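Local coordinates for regulatory protein SdiA (PDB 4LFU) that acts as a LuxR-type quorum-sensing receptor and DNA-binding transcription factor that senses autoinducers made by other bacteria and activates cell-division genes, at residues S43-H48 with P81-E86; L133-C138 with Q155-E160; K185-W190 with A198-I203; W190-K195 with Q229-A234. All blocks are in the same frame, centred on the assembly; numbering follows the deposited sequence.

Interaction 1. Residues S43-H48 with P81-E86; sequences SLCVRH and PVLNPE
Leu83, in the loop after helix 65-73, receives both Arg47 and Cys45 of strand 41-47, the first through a hydrogen bond and the second by a light apolar touch. The polar part is a single hydrogen bond: Arg47 NH1 donates to Leu83 O over 2.8 Å, with an N-H...O angle of 152°. The carbonyl oxygen lies close to the guanidinium plane, at the edge of the group, whereas NH1 sits 45° above the carbonyl plane. A bend at chi3 (69°) turns the guanidinium onto this oxygen, and Arg47 CD also comes within 3.5 Å of Leu83 O. The bond thus ties the arginine to the loop's backbone, not to a side chain.

The apolar part is lighter. Cys45, two residues back on the same side of the strand, turns its CB toward Leu83 CD1 at 4.3 Å. Within the loop, Asn84 OD1 accepts from Glu86 N, an Asx turn that shapes the chain just beyond Leu83.

Leu83 also lies near a bound tetraethylene glycol and packs on Phe132 of strand 130-137. Strand 41-47 runs between 57-61 and 130-137 in the antiparallel sheet of the autoinducer-binding domain; the 81-86 loop covers one face of it, while Leu44 and Val46 meet helix 147-167 on the other.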
loop_
_atom_site.group_PDB
_atom_site.type_symbol
_atom_site.label_atom_id
_atom_site.label_comp_id
_atom_site.label_asym_id
_atom_site.label_seq_id
_atom_site.Cartn_x
_atom_site.Cartn_y
_atom_site.Cartn_z
ATOM N N SER A 43 17.255 8.381 9.513
ATOM C CA SER A 43 16.873 7.105 10.058
ATOM C C SER A 43 15.866 6.453 9.103
ATOM O O SER A 43 14.997 7.112 8.565
ATOM C CB SER A 43 16.306 7.249 11.476
ATOM O OG SER A 43 15.068 7.930 11.484
ATOM N N LEU A 44 16.000 5.151 8.887
ATOM C CA LEU A 44 15.057 4.429 8.059
ATOM C C LEU A 44 14.407 3.406 8.986
ATOM O O LEU A 44 15.105 2.527 9.494
ATOM C CB LEU A 44 15.807 3.762 6.897
ATOM C CG LEU A 44 15.246 3.739 5.461
ATOM C CD1 LEU A 44 15.547 2.344 4.782
ATOM C CD2 LEU A 44 13.750 4.093 5.326
ATOM N N CYS A 45 13.104 3.583 9.258
ATOM C CA CYS A 45 12.294 2.718 10.155
ATOM C C CYS A 45 11.142 2.075 9.410
ATOM O O CYS A 45 10.456 2.727 8.633
ATOM C CB CYS A 45 11.659 3.499 11.308
ATOM S SG CYS A 45 12.813 4.395 12.335
ATOM N N VAL A 46 10.909 0.800 9.706
ATOM C CA VAL A 46 9.901 0.008 9.021
ATOM C C VAL A 46 9.029 -0.642 10.072
ATOM O O VAL A 46 9.530 -1.467 10.840
ATOM C CB VAL A 46 10.577 -1.062 8.071
ATOM C CG1 VAL A 46 9.543 -1.895 7.351
ATOM C CG2 VAL A 46 11.503 -0.374 7.050
ATOM N N ARG A 47 7.757 -0.237 10.123
ATOM C CA ARG A 47 6.737 -0.890 10.943
ATOM C C ARG A 47 6.128 -2.032 10.122
ATOM O O ARG A 47 5.409 -1.804 9.149
ATOM C CB ARG A 47 5.595 0.085 11.422
ATOM C CG ARG A 47 5.994 1.570 11.690
ATOM C CD ARG A 47 4.918 2.426 12.493
ATOM N NE ARG A 47 4.862 1.942 13.875
ATOM C CZ ARG A 47 4.755 2.684 14.978
ATOM N NH1 ARG A 47 4.671 4.010 14.919
ATOM N NH2 ARG A 47 4.733 2.076 16.161
ATOM N N HIS A 48 6.451 -3.256 10.521
ATOM C CA HIS A 48 5.946 -4.451 9.867
ATOM C C HIS A 48 4.460 -4.679 10.168
ATOM O O HIS A 48 3.977 -4.303 11.239
ATOM C CB HIS A 48 6.780 -5.659 10.280
ATOM C CG HIS A 48 8.151 -5.666 9.679
ATOM N ND1 HIS A 48 9.077 -4.669 9.920
ATOM C CD2 HIS A 48 8.760 -6.553 8.856
ATOM C CE1 HIS A 48 10.193 -4.939 9.268
ATOM N NE2 HIS A 48 10.029 -6.078 8.617
ATOM N N PRO A 81 5.640 10.788 17.218
ATOM C CA PRO A 81 4.598 11.223 16.277
ATOM C C PRO A 81 5.051 11.164 14.821
ATOM O O PRO A 81 4.232 11.205 13.898
ATOM C CB PRO A 81 4.337 12.670 16.699
ATOM C CG PRO A 81 5.616 13.116 17.371
ATOM C CD PRO A 81 6.319 11.925 17.879
ATOM N N VAL A 82 6.355 11.052 14.637
ATOM C CA VAL A 82 6.996 11.039 13.330
ATOM C C VAL A 82 6.762 9.682 12.616
ATOM O O VAL A 82 6.997 9.552 11.409
ATOM C CB VAL A 82 8.499 11.441 13.544
ATOM C CG1 VAL A 82 9.443 10.799 12.579
ATOM C CG2 VAL A 82 8.631 12.975 13.603
ATOM N N LEU A 83 6.260 8.703 13.373
ATOM C CA LEU A 83 6.034 7.328 12.910
ATOM C C LEU A 83 4.539 6.982 12.866
ATOM O O LEU A 83 4.143 5.814 12.889
ATOM C CB LEU A 83 6.790 6.353 13.827
ATOM C CG LEU A 83 8.213 5.874 13.517
ATOM C CD1 LEU A 83 9.015 6.686 12.475
ATOM C CD2 LEU A 83 9.015 5.699 14.787
ATOM N N ASN A 84 3.728 8.028 12.844
ATOM C CA ASN A 84 2.305 7.908 12.804
ATOM C C ASN A 84 1.839 8.502 11.476
ATOM O O ASN A 84 1.887 9.718 11.286
ATOM C CB ASN A 84 1.679 8.630 14.010
ATOM C CG ASN A 84 0.155 8.590 14.004
ATOM O OD1 ASN A 84 -0.473 7.899 13.188
ATOM N ND2 ASN A 84 -0.451 9.356 14.904
ATOM N N PRO A 85 1.402 7.634 10.547
ATOM C CA PRO A 85 0.923 8.027 9.213
ATOM C C PRO A 85 -0.270 9.023 9.196
ATOM O O PRO A 85 -0.400 9.800 8.257
ATOM C CB PRO A 85 0.547 6.685 8.572
ATOM C CG PRO A 85 0.351 5.759 9.687
ATOM C CD PRO A 85 1.335 6.171 10.731
ATOM N N GLU A 86 -1.106 9.004 10.235
ATOM C CA GLU A 86 -2.209 9.962 10.388
ATOM C C GLU A 86 -1.761 11.422 10.426
ATOM O O GLU A 86 -2.555 12.322 10.169
ATOM C CB GLU A 86 -3.049 9.635 11.623
ATOM C CG GLU A 86 -4.009 8.424 11.447
ATOM C CD GLU A 86 -3.848 7.368 12.553
ATOM O OE1 GLU A 86 -4.669 7.364 13.509
ATOM O OE2 GLU A 86 -2.888 6.550 12.473
#

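Interaction 2. Residues L133-C138 with Q155-E160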
loop_
_atom_site.group_PDB
_atom_site.type_symbol
_atom_site.label_atom_id
_atom_site.label_comp_id
_atom_site.label_asym_id
_atom_site.label_seq_id
_atom_site.Cartn_x
_atom_site.Cartn_y
_atom_site.Cartn_z
ATOM N N LEU A 133 11.274 7.461 6.192
ATOM C CA LEU A 133 12.610 8.030 6.053
ATOM C C LEU A 133 12.646 9.431 6.674
ATOM O O LEU A 133 11.938 10.321 6.232
ATOM C CB LEU A 133 13.023 8.085 4.576
ATOM C CG LEU A 133 14.382 8.751 4.278
ATOM C CD1 LEU A 133 15.549 7.956 4.853
ATOM C CD2 LEU A 133 14.517 8.934 2.780
ATOM N N SER A 134 13.470 9.610 7.698
ATOM C CA SER A 134 13.611 10.892 8.391
ATOM C C SER A 134 14.970 11.473 8.135
ATOM O O SER A 134 15.944 10.746 8.119
ATOM C CB SER A 134 13.486 10.693 9.880
ATOM O OG SER A 134 12.145 10.522 10.246
ATOM N N PHE A 135 15.027 12.778 7.903
ATOM C CA PHE A 135 16.287 13.534 7.942
ATOM C C PHE A 135 16.223 14.518 9.102
ATOM O O PHE A 135 15.174 15.083 9.379
ATOM C CB PHE A 135 16.509 14.333 6.654
ATOM C CG PHE A 135 16.761 13.488 5.418
ATOM C CD1 PHE A 135 17.355 12.231 5.507
ATOM C CD2 PHE A 135 16.430 13.979 4.159
ATOM C CE1 PHE A 135 17.589 11.467 4.372
ATOM C CE2 PHE A 135 16.689 13.224 3.014
ATOM C CZ PHE A 135 17.266 11.966 3.130
ATOM N N SER A 136 17.338 14.727 9.787
ATOM C CA SER A 136 17.355 15.705 10.876
ATOM C C SER A 136 18.638 16.517 10.908
ATOM O O SER A 136 19.636 16.129 10.355
ATOM C CB SER A 136 17.082 15.053 12.238
ATOM O OG SER A 136 18.104 14.146 12.573
ATOM N N ARG A 137 18.579 17.643 11.587
ATOM C CA ARG A 137 19.628 18.629 11.569
ATOM C C ARG A 137 19.736 19.274 12.953
ATOM O O ARG A 137 18.714 19.533 13.633
ATOM C CB ARG A 137 19.274 19.678 10.517
ATOM C CG ARG A 137 20.395 20.574 10.135
ATOM C CD ARG A 137 20.136 21.215 8.792
ATOM N NE ARG A 137 18.853 21.888 8.716
ATOM C CZ ARG A 137 18.127 21.982 7.604
ATOM N NH1 ARG A 137 16.962 22.621 7.628
ATOM N NH2 ARG A 137 18.554 21.432 6.467
ATOM N N CYS A 138 20.977 19.544 13.347
ATOM C CA CYS A 138 21.271 20.209 14.613
ATOM C C CYS A 138 21.212 21.725 14.518
ATOM O O CYS A 138 21.332 22.404 15.532
ATOM C CB CYS A 138 22.637 19.773 15.144
ATOM S SG CYS A 138 22.733 17.996 15.489
ATOM N N GLN A 155 10.331 11.552 -1.794
ATOM C CA GLN A 155 9.377 10.578 -2.302
ATOM C C GLN A 155 10.103 9.442 -2.963
ATOM O O GLN A 155 9.807 8.295 -2.673
ATOM C CB GLN A 155 8.400 11.185 -3.298
ATOM C CG GLN A 155 7.079 11.553 -2.730
ATOM C CD GLN A 155 6.169 12.144 -3.783
ATOM O OE1 GLN A 155 5.893 11.504 -4.799
ATOM N NE2 GLN A 155 5.704 13.376 -3.553
ATOM N N LEU A 156 11.055 9.783 -3.832
ATOM C CA LEU A 156 11.895 8.796 -4.543
ATOM C C LEU A 156 12.848 8.033 -3.627
ATOM O O LEU A 156 12.955 6.808 -3.735
ATOM C CB LEU A 156 12.662 9.463 -5.711
ATOM C CG LEU A 156 13.550 8.666 -6.684
ATOM C CD1 LEU A 156 13.856 9.510 -7.930
ATOM C CD2 LEU A 156 14.885 8.163 -6.044
ATOM N N LEU A 157 13.520 8.756 -2.724
ATOM C CA LEU A 157 14.507 8.169 -1.789
ATOM C C LEU A 157 13.936 7.124 -0.877
ATOM O O LEU A 157 14.557 6.099 -0.670
ATOM C CB LEU A 157 15.184 9.249 -0.931
ATOM C CG LEU A 157 16.115 10.186 -1.707
ATOM C CD1 LEU A 157 16.549 11.364 -0.819
ATOM C CD2 LEU A 157 17.312 9.435 -2.216
ATOM N N VAL A 158 12.755 7.384 -0.322
ATOM C CA VAL A 158 12.123 6.401 0.556
ATOM C C VAL A 158 11.670 5.174 -0.238
ATOM O O VAL A 158 11.815 4.053 0.250
ATOM C CB VAL A 158 10.981 7.005 1.467
ATOM C CG1 VAL A 158 9.785 7.459 0.672
ATOM C CG2 VAL A 158 10.551 6.010 2.559
ATOM N N ARG A 159 11.152 5.380 -1.448
ATOM C CA ARG A 159 10.654 4.276 -2.260
ATOM C C ARG A 159 11.783 3.394 -2.731
ATOM O O ARG A 159 11.780 2.194 -2.500
ATOM C CB ARG A 159 9.867 4.787 -3.472
ATOM C CG ARG A 159 9.096 3.695 -4.192
ATOM C CD ARG A 159 8.780 4.098 -5.617
ATOM N NE ARG A 159 7.872 3.145 -6.259
ATOM C CZ ARG A 159 8.248 2.030 -6.882
ATOM N NH1 ARG A 159 9.531 1.693 -6.961
ATOM N NH2 ARG A 159 7.332 1.241 -7.429
ATOM N N GLU A 160 12.763 4.011 -3.374
ATOM C CA GLU A 160 13.877 3.273 -4.014
ATOM C C GLU A 160 14.775 2.565 -3.021
ATOM O O GLU A 160 15.179 1.426 -3.267
ATOM C CB GLU A 160 14.717 4.182 -4.922
ATOM C CG GLU A 160 13.944 4.710 -6.129
ATOM C CD GLU A 160 13.155 3.617 -6.839
ATOM O OE1 GLU A 160 13.779 2.629 -7.309
ATOM O OE2 GLU A 160 11.916 3.748 -6.938
#
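Leu133 meets Leu157 and Val158 where helix 147-167 lies against the antiparallel sheet of the autoinducer-binding domain, a GAF-like alpha/beta arrangement. The short segments of strand and helix run at 129° to each other, their axes 9.4 Å apart at closest approach, so the strand soon diverges from the helix and the contact is concentrated at its first residues.

Leu133 has the larger share. With CG anti to the backbone N (chi1 176°), its side chain points into the helix: CD2 settles against Leu157 CB at 3.8 Å, crossing that side chain at a slant, while its CB takes Val158 CG2, also at 3.8 Å. One leucine is thus held by two successive helix residues, through different carbons. Ser134 turns to the other face of the sheet, where its hydroxyl is hydrogen-bonded to Thr120 and its side chain touches Val82.

Phe135 returns to the helical side. Its CB is not aimed at the helix, but the ring reaches toward it and also meets Tyr39. All four side chains that touch are buried, and the join between them is wholly apolar. Farther round the helix, Gln155 and Arg159 pack on the second subunit. The last link along the strand is made by the ring edge: the methyl Leu157 CD1 lies near the ring plane and meets the edge at Phe135 CZ, 4.1 Å away, the two side chains crossing at about a right angle.

Interaction 3. Residues K185-W190 with A198-I203; sequences KEILRW and AEIAMI
Trp190 and Ile200 are brought together by matching first torsions: chi1 is -72° for Trp190 and -61° for Ile200, each placing its next heavy atom (CG or CG1) anti to the carbonyl carbon. The isoleucine chain then extends past the root of the indole, with CG1 lying 3.6 Å from Trp190 CB and CD1 continuing toward the backbone oxygen of Ile187. The other branch of Ile200 is used as well, since CG2 meets Ile187 CG1 at 4.1 Å, where the two side chains cross at about a right angle.

One helical turn on, Ile203 engages the ring itself. Its CG2 methyl stands over one face of the indole, 3.9 Å from the centroid of the six-membered ring, in a CH-pi contact. The methyl is offset toward the rim, nearest to Trp190 CZ2 at 3.5 Å. Trp190 is therefore used twice, its CB by Ile200 and its flat face by Ile203.

The contact grades outward from buried Ile187 and Ile200 to exposed Ile203, and Trp190 additionally packs on Thr53 of the second subunit. Inward, Ile187 touches His214 and Gln215 of helix 208-222. With their short segments inclined at 126°, helices 182-192 and 197-204 make the packed pair that precedes helix 208-222 in the LuxR-type helix-turn-helix domain, the second of them opening the predicted DNA-binding motif.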
loop_
_atom_site.group_PDB
_atom_site.type_symbol
_atom_site.label_atom_id
_atom_site.label_comp_id
_atom_site.label_asym_id
_atom_site.label_seq_id
_atom_site.Cartn_x
_atom_site.Cartn_y
_atom_site.Cartn_z
ATOM N N LYS A 185 -2.878 -21.895 -1.157
ATOM C CA LYS A 185 -3.437 -20.539 -1.295
ATOM C C LYS A 185 -4.945 -20.531 -1.608
ATOM O O LYS A 185 -5.716 -19.760 -1.003
ATOM C CB LYS A 185 -2.672 -19.728 -2.343
ATOM C CG LYS A 185 -1.251 -19.379 -1.937
ATOM C CD LYS A 185 -0.601 -18.404 -2.910
ATOM C CE LYS A 185 0.724 -18.970 -3.436
ATOM N NZ LYS A 185 1.868 -17.983 -3.470
ATOM N N GLU A 186 -5.374 -21.408 -2.516
ATOM C CA GLU A 186 -6.804 -21.535 -2.846
ATOM C C GLU A 186 -7.663 -21.914 -1.634
ATOM O O GLU A 186 -8.679 -21.286 -1.371
ATOM C CB GLU A 186 -7.004 -22.521 -4.002
ATOM C CG GLU A 186 -8.469 -22.881 -4.289
ATOM C CD GLU A 186 -8.609 -23.788 -5.506
ATOM O OE1 GLU A 186 -7.911 -24.822 -5.554
ATOM O OE2 GLU A 186 -9.401 -23.463 -6.428
ATOM N N ILE A 187 -7.265 -22.957 -0.915
ATOM C CA ILE A 187 -7.878 -23.316 0.370
ATOM C C ILE A 187 -7.829 -22.176 1.417
ATOM O O ILE A 187 -8.789 -21.957 2.138
ATOM C CB ILE A 187 -7.279 -24.649 0.924
ATOM C CG1 ILE A 187 -7.859 -25.844 0.132
ATOM C CG2 ILE A 187 -7.565 -24.826 2.460
ATOM C CD1 ILE A 187 -7.009 -27.085 0.154
ATOM N N LEU A 188 -6.713 -21.445 1.469
ATOM C CA LEU A 188 -6.562 -20.318 2.381
ATOM C C LEU A 188 -7.592 -19.232 2.115
ATOM O O LEU A 188 -8.240 -18.755 3.037
ATOM C CB LEU A 188 -5.147 -19.765 2.315
ATOM C CG LEU A 188 -4.682 -19.212 3.662
ATOM C CD1 LEU A 188 -4.842 -20.256 4.805
ATOM C CD2 LEU A 188 -3.252 -18.729 3.505
ATOM N N ARG A 189 -7.767 -18.887 0.844
ATOM C CA ARG A 189 -8.797 -17.929 0.411
ATOM C C ARG A 189 -10.216 -18.246 0.846
ATOM O O ARG A 189 -10.960 -17.341 1.244
ATOM C CB ARG A 189 -8.745 -17.725 -1.105
ATOM C CG ARG A 189 -7.512 -16.937 -1.555
ATOM C CD ARG A 189 -7.672 -16.433 -3.004
ATOM N NE ARG A 189 -7.725 -17.548 -3.959
ATOM C CZ ARG A 189 -6.654 -18.173 -4.443
ATOM N NH1 ARG A 189 -5.423 -17.799 -4.083
ATOM N NH2 ARG A 189 -6.816 -19.162 -5.304
ATOM N N TRP A 190 -10.604 -19.518 0.765
ATOM C CA TRP A 190 -11.934 -19.941 1.217
ATOM C C TRP A 190 -12.028 -19.898 2.739
ATOM O O TRP A 190 -13.107 -19.636 3.291
ATOM C CB TRP A 190 -12.334 -21.340 0.659
ATOM C CG TRP A 190 -12.656 -21.303 -0.800
ATOM C CD1 TRP A 190 -11.871 -21.762 -1.815
ATOM C CD2 TRP A 190 -13.822 -20.727 -1.422
ATOM N NE1 TRP A 190 -12.472 -21.521 -3.029
ATOM C CE2 TRP A 190 -13.667 -20.885 -2.820
ATOM C CE3 TRP A 190 -14.983 -20.098 -0.933
ATOM C CZ2 TRP A 190 -14.629 -20.442 -3.740
ATOM C CZ3 TRP A 190 -15.943 -19.654 -1.846
ATOM C CH2 TRP A 190 -15.759 -19.824 -3.236
ATOM N N ALA A 198 -15.661 -28.605 5.686
ATOM C CA ALA A 198 -16.732 -29.314 4.961
ATOM C C ALA A 198 -17.221 -28.559 3.730
ATOM O O ALA A 198 -17.435 -29.156 2.666
ATOM C CB ALA A 198 -17.894 -29.609 5.895
ATOM N N GLU A 199 -17.401 -27.251 3.888
ATOM C CA GLU A 199 -17.829 -26.382 2.804
ATOM C C GLU A 199 -16.758 -26.244 1.727
ATOM O O GLU A 199 -17.067 -26.243 0.537
ATOM C CB GLU A 199 -18.214 -25.005 3.337
ATOM C CG GLU A 199 -19.574 -24.958 4.019
ATOM C CD GLU A 199 -19.822 -23.634 4.770
ATOM O OE1 GLU A 199 -18.940 -23.173 5.534
ATOM O OE2 GLU A 199 -20.925 -23.059 4.603
ATOM N N ILE A 200 -15.503 -26.116 2.151
ATOM C CA ILE A 200 -14.387 -26.070 1.213
ATOM C C ILE A 200 -14.270 -27.393 0.419
ATOM O O ILE A 200 -13.982 -27.376 -0.772
ATOM C CB ILE A 200 -13.043 -25.671 1.927
ATOM C CG1 ILE A 200 -13.190 -24.270 2.555
ATOM C CG2 ILE A 200 -11.863 -25.687 0.951
ATOM C CD1 ILE A 200 -12.066 -23.851 3.504
ATOM N N ALA A 201 -14.510 -28.520 1.087
ATOM C CA ALA A 201 -14.497 -29.843 0.450
ATOM C C ALA A 201 -15.536 -29.929 -0.684
ATOM O O ALA A 201 -15.236 -30.437 -1.764
ATOM C CB ALA A 201 -14.726 -30.942 1.490
ATOM N N MET A 202 -16.738 -29.407 -0.440
ATOM C CA MET A 202 -17.791 -29.335 -1.464
ATOM C C MET A 202 -17.457 -28.360 -2.603
ATOM O O MET A 202 -17.591 -28.704 -3.787
ATOM C CB MET A 202 -19.142 -28.981 -0.833
ATOM C CG MET A 202 -19.671 -30.007 0.176
ATOM S SD MET A 202 -19.852 -31.718 -0.454
ATOM C CE MET A 202 -20.910 -31.496 -1.909
ATOM N N ILE A 203 -17.005 -27.155 -2.252
ATOM C CA ILE A 203 -16.569 -26.159 -3.250
ATOM C C ILE A 203 -15.558 -26.731 -4.236
ATOM O O ILE A 203 -15.665 -26.518 -5.442
ATOM C CB ILE A 203 -15.905 -24.897 -2.597
ATOM C CG1 ILE A 203 -16.742 -24.338 -1.434
ATOM C CG2 ILE A 203 -15.522 -23.838 -3.676
ATOM C CD1 ILE A 203 -17.852 -23.417 -1.811
#

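Interaction 4. Residues W190-K195 with Q229-A234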
loop_
_atom_site.group_PDB
_atom_site.type_symbol
_atom_site.label_atom_id
_atom_site.label_comp_id
_atom_site.label_asym_id
_atom_site.label_seq_id
_atom_site.Cartn_x
_atom_site.Cartn_y
_atom_site.Cartn_z
ATOM N N TRP A 190 -10.604 -19.518 0.765
ATOM C CA TRP A 190 -11.934 -19.941 1.217
ATOM C C TRP A 190 -12.028 -19.898 2.739
ATOM O O TRP A 190 -13.107 -19.636 3.291
ATOM C CB TRP A 190 -12.334 -21.340 0.659
ATOM C CG TRP A 190 -12.656 -21.303 -0.800
ATOM C CD1 TRP A 190 -11.871 -21.762 -1.815
ATOM C CD2 TRP A 190 -13.822 -20.727 -1.422
ATOM N NE1 TRP A 190 -12.472 -21.521 -3.029
ATOM C CE2 TRP A 190 -13.667 -20.885 -2.820
ATOM C CE3 TRP A 190 -14.983 -20.098 -0.933
ATOM C CZ2 TRP A 190 -14.629 -20.442 -3.740
ATOM C CZ3 TRP A 190 -15.943 -19.654 -1.846
ATOM C CH2 TRP A 190 -15.759 -19.824 -3.236
ATOM N N THR A 191 -10.899 -20.161 3.398
ATOM C CA THR A 191 -10.791 -20.044 4.862
ATOM C C THR A 191 -11.051 -18.597 5.351
ATOM O O THR A 191 -11.852 -18.355 6.278
ATOM C CB THR A 191 -9.426 -20.590 5.343
ATOM O OG1 THR A 191 -9.359 -21.975 4.998
ATOM C CG2 THR A 191 -9.242 -20.434 6.881
ATOM N N ALA A 192 -10.400 -17.655 4.681
ATOM C CA ALA A 192 -10.518 -16.238 4.975
ATOM C C ALA A 192 -11.922 -15.694 4.708
ATOM O O ALA A 192 -12.278 -14.639 5.229
ATOM C CB ALA A 192 -9.468 -15.467 4.176
ATOM N N GLU A 193 -12.707 -16.414 3.895
ATOM C CA GLU A 193 -14.085 -16.036 3.566
ATOM C C GLU A 193 -15.084 -16.608 4.553
ATOM O O GLU A 193 -16.283 -16.342 4.446
ATOM C CB GLU A 193 -14.482 -16.488 2.154
ATOM C CG GLU A 193 -13.907 -15.646 1.016
ATOM C CD GLU A 193 -14.345 -14.185 1.044
ATOM O OE1 GLU A 193 -15.347 -13.807 1.692
ATOM O OE2 GLU A 193 -13.657 -13.381 0.412
ATOM N N GLY A 194 -14.592 -17.403 5.499
ATOM C CA GLY A 194 -15.432 -17.976 6.543
ATOM C C GLY A 194 -15.939 -19.380 6.272
ATOM O O GLY A 194 -16.801 -19.869 7.005
ATOM N N LYS A 195 -15.390 -20.053 5.258
ATOM C CA LYS A 195 -15.827 -21.414 4.971
ATOM C C LYS A 195 -15.198 -22.413 5.927
ATOM O O LYS A 195 -14.033 -22.277 6.313
ATOM C CB LYS A 195 -15.565 -21.802 3.515
ATOM C CG LYS A 195 -16.173 -20.868 2.479
ATOM C CD LYS A 195 -17.702 -20.880 2.513
ATOM C CE LYS A 195 -18.294 -19.973 1.441
ATOM N NZ LYS A 195 -19.771 -19.812 1.642
ATOM N N GLN A 229 -4.577 -17.864 12.151
ATOM C CA GLN A 229 -3.291 -17.156 12.105
ATOM C C GLN A 229 -2.672 -17.226 10.703
ATOM O O GLN A 229 -2.117 -16.239 10.212
ATOM C CB GLN A 229 -2.273 -17.669 13.165
ATOM C CG GLN A 229 -0.971 -16.834 13.077
ATOM C CD GLN A 229 0.209 -17.354 13.873
ATOM O OE1 GLN A 229 0.276 -17.177 15.082
ATOM N NE2 GLN A 229 1.185 -17.944 13.179
ATOM N N VAL A 230 -2.776 -18.388 10.052
ATOM C CA VAL A 230 -2.256 -18.520 8.669
ATOM C C VAL A 230 -2.993 -17.612 7.697
ATOM O O VAL A 230 -2.372 -16.846 6.946
ATOM C CB VAL A 230 -2.317 -19.957 8.145
ATOM C CG1 VAL A 230 -1.696 -20.023 6.744
ATOM C CG2 VAL A 230 -1.613 -20.869 9.084
ATOM N N ALA A 231 -4.317 -17.681 7.722
ATOM C CA ALA A 231 -5.135 -16.843 6.862
ATOM C C ALA A 231 -4.931 -15.347 7.136
ATOM O O ALA A 231 -4.845 -14.547 6.203
ATOM C CB ALA A 231 -6.614 -17.232 6.998
ATOM N N CYS A 232 -4.857 -14.959 8.411
ATOM C CA CYS A 232 -4.676 -13.530 8.768
ATOM C C CYS A 232 -3.326 -12.990 8.386
ATOM O O CYS A 232 -3.239 -11.882 7.924
ATOM C CB CYS A 232 -4.905 -13.297 10.255
ATOM S SG CYS A 232 -6.615 -13.460 10.669
ATOM N N TYR A 233 -2.276 -13.781 8.585
ATOM C CA TYR A 233 -0.931 -13.403 8.143
ATOM C C TYR A 233 -0.842 -13.237 6.618
ATOM O O TYR A 233 -0.304 -12.234 6.113
ATOM C CB TYR A 233 0.107 -14.403 8.660
ATOM C CG TYR A 233 0.649 -14.071 10.041
ATOM C CD1 TYR A 233 -0.200 -13.909 11.127
ATOM C CD2 TYR A 233 2.023 -13.920 10.255
ATOM C CE1 TYR A 233 0.299 -13.619 12.398
ATOM C CE2 TYR A 233 2.539 -13.618 11.534
ATOM C CZ TYR A 233 1.668 -13.473 12.592
ATOM O OH TYR A 233 2.166 -13.194 13.844
ATOM N N ALA A 234 -1.393 -14.213 5.906
ATOM C CA ALA A 234 -1.553 -14.161 4.445
ATOM C C ALA A 234 -2.357 -12.949 3.939
ATOM O O ALA A 234 -1.969 -12.266 2.984
ATOM C CB ALA A 234 -2.234 -15.439 3.990
#
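Thr191 and Ala192, in the last turn of helix 182-192, face Ala231 of helix 227-237 through methyl groups alone. The threonine rotamer (chi1 -62°) sorts its two branches: CG2, anti to the backbone N, comes to 4.1 Å from Ala231 CB, while OG1 is directed elsewhere and bonds to Ile187 O in the preceding turn and to Gln215 NE2 of helix 208-222. Polar and apolar branches of one residue thus serve different neighbours. Ala192 offers its CB at 4.4 Å from Ala231 CB.

Such short side chains let the backbones draw close, with Ala192 CA and Ala231 CA 5.7 Å apart. Directly after this turn the chain leaves the helix by a Schellman motif: Gly194 takes a positive phi of 96°, and two bonds reach back into the last turn, Gly194 N to Thr191 O and Lys195 N to Trp190 O.

The neighbourhood also belongs to the dimer. Ala231 packs on Cys232 of the second subunit, and Glu193 is hydrogen-bonded to Tyr233 of that subunit, with the reciprocal pair present too. Between the two segments there is light van der Waals contact of buried methyls, consistent with a close approach that rests on small side chains, while directional bonding is left to the threonine hydroxyl.

In the fold
The four contacts divide between two domains. Interactions 1 and 2 share the autoinducer-binding sheet, on its adjacent strands 41-47 and 130-137, and are linked by a probable hydrogen bond from Ser43 N to Ser134 O; interactions 3 and 4, with centres 10 Å apart, both use helix 182-192, interaction 3 through Ile187 and Trp190 and interaction 4 through the residues that follow. Between interactions 2 and 3 the centres are 44 Å apart. Interactions 2 and 4 are buried and purely apolar, one built from large side chains and the other from methyls, whereas 1 and 3 are partly buried. Among the four, a hydrogen bond between segments occurs in interaction 1, while interaction 3 adds a CH-pi contact on an aromatic face, with exposed Ile203 at its outer end.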